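Probable zinc protease PqqL (Escherichia coli, PDB 6OFT) is probably a periplasmic zinc metallopeptidase of the M16 family that cleaves peptide bonds, represented here by the first half of the protein. Local coordinates at residues R253-Y261 against D328-L338. Sequence-based numbering, arbitrary orientation.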
ATOM      1  N   ARG A 253      20.535   5.856  -7.385  1.00 41.58           N
ATOM      2  CA  ARG A 253      21.331   5.022  -8.289  1.00 42.09           C
ATOM      3  C   ARG A 253      20.885   5.018  -9.767  1.00 44.47           C
ATOM      4  O   ARG A 253      21.684   4.649 -10.633  1.00 44.06           O
ATOM      5  CB  ARG A 253      21.424   3.579  -7.752  1.00 43.96           C
ATOM      6  CG  ARG A 253      20.088   2.835  -7.679  1.00 60.74           C
ATOM      7  CD  ARG A 253      20.290   1.350  -7.433  1.00 74.41           C
ATOM      8  NE  ARG A 253      19.204   0.553  -8.007  1.00 80.37           N
ATOM      9  CZ  ARG A 253      19.236   0.001  -9.216  1.00 93.12           C
ATOM     10  NH1 ARG A 253      20.306   0.141  -9.992  1.00 79.79           N
ATOM     11  NH2 ARG A 253      18.200  -0.701  -9.658  1.00 79.10           N
ATOM     12  N   VAL A 254      19.634   5.420 -10.054  1.00 39.26           N
ATOM     13  CA  VAL A 254      19.079   5.385 -11.412  1.00 38.12           C
ATOM     14  C   VAL A 254      18.611   6.766 -11.896  1.00 38.04           C
ATOM     15  O   VAL A 254      17.838   7.439 -11.213  1.00 36.61           O
ATOM     16  CB  VAL A 254      17.952   4.308 -11.502  1.00 42.31           C
ATOM     17  CG1 VAL A 254      17.220   4.353 -12.838  1.00 42.44           C
ATOM     18  CG2 VAL A 254      18.501   2.901 -11.248  1.00 42.58           C
ATOM     19  N   ASN A 255      19.079   7.169 -13.089  1.00 33.03           N
ATOM     20  CA  ASN A 255      18.653   8.406 -13.733  1.00 31.69           C
ATOM     21  C   ASN A 255      17.526   8.052 -14.680  1.00 33.80           C
ATOM     22  O   ASN A 255      17.513   6.946 -15.213  1.00 32.74           O
ATOM     23  CB  ASN A 255      19.800   9.083 -14.481  1.00 28.00           C
ATOM     24  CG  ASN A 255      20.910   9.568 -13.578  1.00 44.58           C
ATOM     25  OD1 ASN A 255      20.691  10.091 -12.475  1.00 36.55           O
ATOM     26  ND2 ASN A 255      22.135   9.401 -14.028  1.00 33.58           N
ATOM     27  N   GLY A 256      16.571   8.960 -14.860  1.00 29.96           N
ATOM     28  CA  GLY A 256      15.447   8.694 -15.751  1.00 29.26           C
ATOM     29  C   GLY A 256      14.397   9.776 -15.831  1.00 32.12           C
ATOM     30  O   GLY A 256      14.549  10.859 -15.260  1.00 31.45           O
ATOM     31  N   ILE A 257      13.320   9.465 -16.558  1.00 27.43           N
ATOM     32  CA  ILE A 257      12.190  10.354 -16.799  1.00 26.11           C
ATOM     33  C   ILE A 257      10.880   9.591 -16.588  1.00 28.48           C
ATOM     34  O   ILE A 257      10.777   8.428 -16.960  1.00 26.65           O
ATOM     35  CB  ILE A 257      12.295  11.049 -18.202  1.00 28.75           C
ATOM     36  CG1 ILE A 257      11.215  12.159 -18.381  1.00 28.43           C
ATOM     37  CG2 ILE A 257      12.295  10.030 -19.367  1.00 27.83           C
ATOM     38  CD1 ILE A 257      11.459  13.165 -19.514  1.00 33.52           C
ATOM     39  N   ALA A 258       9.888  10.250 -15.980  1.00 24.22           N
ATOM     40  CA  ALA A 258       8.591   9.638 -15.765  1.00 23.10           C
ATOM     41  C   ALA A 258       7.455  10.646 -15.956  1.00 25.22           C
ATOM     42  O   ALA A 258       7.619  11.837 -15.667  1.00 23.59           O
ATOM     43  CB  ALA A 258       8.530   9.029 -14.363  1.00 23.53           C
ATOM     44  N   LEU A 259       6.336  10.164 -16.453  1.00 21.49           N
ATOM     45  CA  LEU A 259       5.087  10.959 -16.536  1.00 20.53           C
ATOM     46  C   LEU A 259       4.097  10.343 -15.537  1.00 23.92           C
ATOM     47  O   LEU A 259       3.890   9.149 -15.625  1.00 21.57           O
ATOM     48  CB  LEU A 259       4.513  10.928 -17.946  1.00 20.24           C
ATOM     49  CG  LEU A 259       3.135  11.561 -18.103  1.00 23.62           C
ATOM     50  CD1 LEU A 259       3.134  13.002 -17.655  1.00 22.45           C
ATOM     51  CD2 LEU A 259       2.644  11.472 -19.531  1.00 27.77           C
ATOM     52  N   TYR A 260       3.592  11.123 -14.603  1.00 20.82           N
ATOM     53  CA  TYR A 260       2.646  10.688 -13.582  1.00 19.99           C
ATOM     54  C   TYR A 260       1.283  11.303 -13.842  1.00 23.24           C
ATOM     55  O   TYR A 260       1.190  12.507 -14.079  1.00 23.87           O
ATOM     56  CB  TYR A 260       3.101  11.168 -12.197  1.00 21.93           C
ATOM     57  CG  TYR A 260       4.249  10.404 -11.568  1.00 23.36           C
ATOM     58  CD1 TYR A 260       5.564  10.628 -11.968  1.00 24.66           C
ATOM     59  CD2 TYR A 260       4.032   9.539 -10.497  1.00 23.32           C
ATOM     60  CE1 TYR A 260       6.630   9.965 -11.361  1.00 25.01           C
ATOM     61  CE2 TYR A 260       5.091   8.860  -9.888  1.00 23.68           C
ATOM     62  CZ  TYR A 260       6.385   9.052 -10.347  1.00 29.57           C
ATOM     63  OH  TYR A 260       7.432   8.380  -9.759  1.00 28.92           O
ATOM     64  N   TYR A 261       0.266  10.486 -13.788  1.00 18.66           N
ATOM     65  CA  TYR A 261      -1.140  10.926 -13.884  1.00 18.43           C
ATOM     66  C   TYR A 261      -1.782  10.653 -12.515  1.00 22.31           C
ATOM     67  O   TYR A 261      -1.384   9.698 -11.901  1.00 20.14           O
ATOM     68  CB  TYR A 261      -1.888  10.185 -14.990  1.00 18.66           C
ATOM     69  CG  TYR A 261      -1.546  10.572 -16.403  1.00 20.20           C
ATOM     70  CD1 TYR A 261      -2.043  11.725 -16.971  1.00 22.28           C
ATOM     71  CD2 TYR A 261      -0.739   9.774 -17.183  1.00 20.70           C
ATOM     72  CE1 TYR A 261      -1.747  12.090 -18.267  1.00 24.27           C
ATOM     73  CE2 TYR A 261      -0.436  10.119 -18.485  1.00 20.57           C
ATOM     74  CZ  TYR A 261      -0.933  11.286 -19.026  1.00 27.40           C
ATOM     75  OH  TYR A 261      -0.653  11.653 -20.300  1.00 27.44           O
ATOM     76  N   ASP A 328      23.180   5.648 -18.272  1.00 49.42           N
ATOM     77  CA  ASP A 328      24.127   6.590 -17.663  1.00 49.89           C
ATOM     78  C   ASP A 328      23.474   7.963 -17.387  1.00 50.15           C
ATOM     79  O   ASP A 328      22.587   8.062 -16.528  1.00 47.93           O
ATOM     80  CB  ASP A 328      25.428   6.729 -18.499  1.00 53.72           C
ATOM     81  CG  ASP A 328      26.152   5.427 -18.778  1.00 71.18           C
ATOM     82  OD1 ASP A 328      26.490   4.713 -17.802  1.00 71.73           O
ATOM     83  OD2 ASP A 328      26.406   5.131 -19.975  1.00 79.21           O
ATOM     84  N   ASP A 329      23.903   8.997 -18.143  1.00 45.18           N
ATOM     85  CA  ASP A 329      23.462  10.392 -18.053  1.00 44.13           C
ATOM     86  C   ASP A 329      22.708  10.837 -19.318  1.00 45.34           C
ATOM     87  O   ASP A 329      22.406  12.021 -19.474  1.00 44.48           O
ATOM     88  CB  ASP A 329      24.691  11.297 -17.808  1.00 46.50           C
ATOM     89  CG  ASP A 329      25.501  10.919 -16.579  1.00 56.31           C
ATOM     90  OD1 ASP A 329      24.921  10.318 -15.643  1.00 55.56           O
ATOM     91  OD2 ASP A 329      26.709  11.219 -16.553  1.00 66.86           O
ATOM     92  N   ASN A 330      22.382   9.883 -20.201  1.00 40.53           N
ATOM     93  CA  ASN A 330      21.705  10.157 -21.456  1.00 39.96           C
ATOM     94  C   ASN A 330      20.208  10.420 -21.238  1.00 40.80           C
ATOM     95  O   ASN A 330      19.362   9.557 -21.490  1.00 39.87           O
ATOM     96  CB  ASN A 330      22.000   9.048 -22.488  1.00 44.47           C
ATOM     97  CG  ASN A 330      23.481   8.754 -22.697  1.00 76.95           C
ATOM     98  OD1 ASN A 330      24.376   9.567 -22.393  1.00 72.32           O
ATOM     99  ND2 ASN A 330      23.773   7.571 -23.225  1.00 70.17           N
ATOM    100  N   MET A 331      19.896  11.640 -20.761  1.00 35.44           N
ATOM    101  CA  MET A 331      18.525  12.081 -20.478  1.00 34.24           C
ATOM    102  C   MET A 331      17.678  12.253 -21.738  1.00 38.27           C
ATOM    103  O   MET A 331      16.472  12.005 -21.694  1.00 37.56           O
ATOM    104  CB  MET A 331      18.508  13.352 -19.606  1.00 36.15           C
ATOM    105  CG  MET A 331      19.269  13.209 -18.280  1.00 38.88           C
ATOM    106  SD  MET A 331      18.739  11.826 -17.237  1.00 41.61           S
ATOM    107  CE  MET A 331      17.274  12.523 -16.492  1.00 37.60           C
ATOM    108  N   GLN A 332      18.307  12.638 -22.862  1.00 36.03           N
ATOM    109  CA  GLN A 332      17.623  12.838 -24.144  1.00 36.28           C
ATOM    110  C   GLN A 332      17.073  11.527 -24.700  1.00 40.51           C
ATOM    111  O   GLN A 332      15.920  11.485 -25.138  1.00 39.46           O
ATOM    112  CB  GLN A 332      18.541  13.532 -25.161  1.00 38.75           C
ATOM    113  CG  GLN A 332      17.796  14.180 -26.325  1.00 56.81           C
ATOM    114  CD  GLN A 332      17.055  15.428 -25.914  1.00 72.36           C
ATOM    115  OE1 GLN A 332      17.641  16.400 -25.420  1.00 69.87           O
ATOM    116  NE2 GLN A 332      15.748  15.424 -26.115  1.00 57.88           N
ATOM    117  N   ASP A 333      17.868  10.452 -24.624  1.00 38.09           N
ATOM    118  CA  ASP A 333      17.466   9.127 -25.102  1.00 37.94           C
ATOM    119  C   ASP A 333      16.321   8.537 -24.297  1.00 39.96           C
ATOM    120  O   ASP A 333      15.444   7.896 -24.881  1.00 39.26           O
ATOM    121  CB  ASP A 333      18.672   8.169 -25.165  1.00 40.06           C
ATOM    122  CG  ASP A 333      19.652   8.478 -26.284  1.00 45.67           C
ATOM    123  OD1 ASP A 333      20.767   7.916 -26.267  1.00 47.92           O
ATOM    124  OD2 ASP A 333      19.303   9.282 -27.180  1.00 44.83           O
ATOM    125  N   ALA A 334      16.328   8.759 -22.963  1.00 35.63           N
ATOM    126  CA  ALA A 334      15.281   8.310 -22.045  1.00 34.36           C
ATOM    127  C   ALA A 334      13.962   9.001 -22.400  1.00 35.21           C
ATOM    128  O   ALA A 334      12.951   8.324 -22.598  1.00 34.37           O
ATOM    129  CB  ALA A 334      15.672   8.630 -20.606  1.00 35.00           C
ATOM    130  N   ALA A 335      13.996  10.347 -22.529  1.00 30.80           N
ATOM    131  CA  ALA A 335      12.852  11.182 -22.887  1.00 29.78           C
ATOM    132  C   ALA A 335      12.315  10.750 -24.259  1.00 33.10           C
ATOM    133  O   ALA A 335      11.104  10.536 -24.395  1.00 30.33           O
ATOM    134  CB  ALA A 335      13.260  12.649 -22.903  1.00 30.62           C
ATOM    135  N   ASN A 336      13.229  10.557 -25.251  1.00 30.82           N
ATOM    136  CA  ASN A 336      12.874  10.105 -26.597  1.00 31.08           C
ATOM    137  C   ASN A 336      12.123   8.784 -26.583  1.00 35.43           C
ATOM    138  O   ASN A 336      11.025   8.724 -27.139  1.00 35.65           O
ATOM    139  CB  ASN A 336      14.089  10.068 -27.526  1.00 31.98           C
ATOM    140  CG  ASN A 336      14.369  11.405 -28.160  1.00 50.39           C
ATOM    141  OD1 ASN A 336      13.548  11.952 -28.894  1.00 46.54           O
ATOM    142  ND2 ASN A 336      15.528  11.967 -27.892  1.00 42.29           N
ATOM    143  N   ALA A 337      12.660   7.760 -25.876  1.00 31.06           N
ATOM    144  CA  ALA A 337      12.041   6.430 -25.740  1.00 30.44           C
ATOM    145  C   ALA A 337      10.642   6.492 -25.120  1.00 32.35           C
ATOM    146  O   ALA A 337       9.723   5.850 -25.637  1.00 31.56           O
ATOM    147  CB  ALA A 337      12.932   5.512 -24.916  1.00 31.45           C
ATOM    148  N   LEU A 338      10.483   7.270 -24.026  1.00 26.58           N
ATOM    149  CA  LEU A 338       9.213   7.423 -23.335  1.00 25.56           C
ATOM    150  C   LEU A 338       8.168   8.097 -24.212  1.00 29.97           C
ATOM    151  O   LEU A 338       7.063   7.570 -24.343  1.00 29.18           O
ATOM    152  CB  LEU A 338       9.386   8.170 -21.983  1.00 24.97           C
ATOM    153  CG  LEU A 338       8.140   8.309 -21.067  1.00 28.59           C
ATOM    154  CD1 LEU A 338       7.482   6.961 -20.774  1.00 27.81           C
ATOM    155  CD2 LEU A 338       8.496   9.027 -19.764  1.00 28.73           C
TER
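Ile257 packs its two branches against the first turns of helix 331-348. CG2 lies against the helix backbone, 3.6 Å from Ala335 N, and also meets Ala334 CB. CD1 lies 3.9 Å from Ala335 CB. With CG1 anti to the backbone N (chi1 -171°), the longer branch extends to Ala335 while CG2 faces the helix. One turn on, Leu338 places CD2 3.7 Å from Ile257 O and against Ile257 CG2. The axes of 256-261 and 331-338 come within 7.6 Å, consistent with the small side chains of Ala334 and Ala335 at the interface.

At the other end, Met331 is bent at chi2 and chi3, which turns its CE back onto Gly256, 3.4 Å from Gly256 O. Its SD rests on Asn255 CB. Asn255 ND2 donates a nearly straight hydrogen bond to Asp328 O (2.9 Å, 176°). The acceptor lies in the amide plane, but the donor sits above the carbonyl plane. ND2 also bonds Asn437 OD1, and Asp329 OD1 bonds Asn438 ND2, so the two side chains bond to consecutive residues.

This is helix-on-sheet packing within the M16 inactive domain, away from the predicted zinc site. Strand 256-264 runs between strands 430-436 and 317-326, antiparallel to both. Helix 331-348 follows strand 317-326; its first part, 331-338, crosses strand segment 256-261 at -30°, with helix 439-444 beside the Asn255 end.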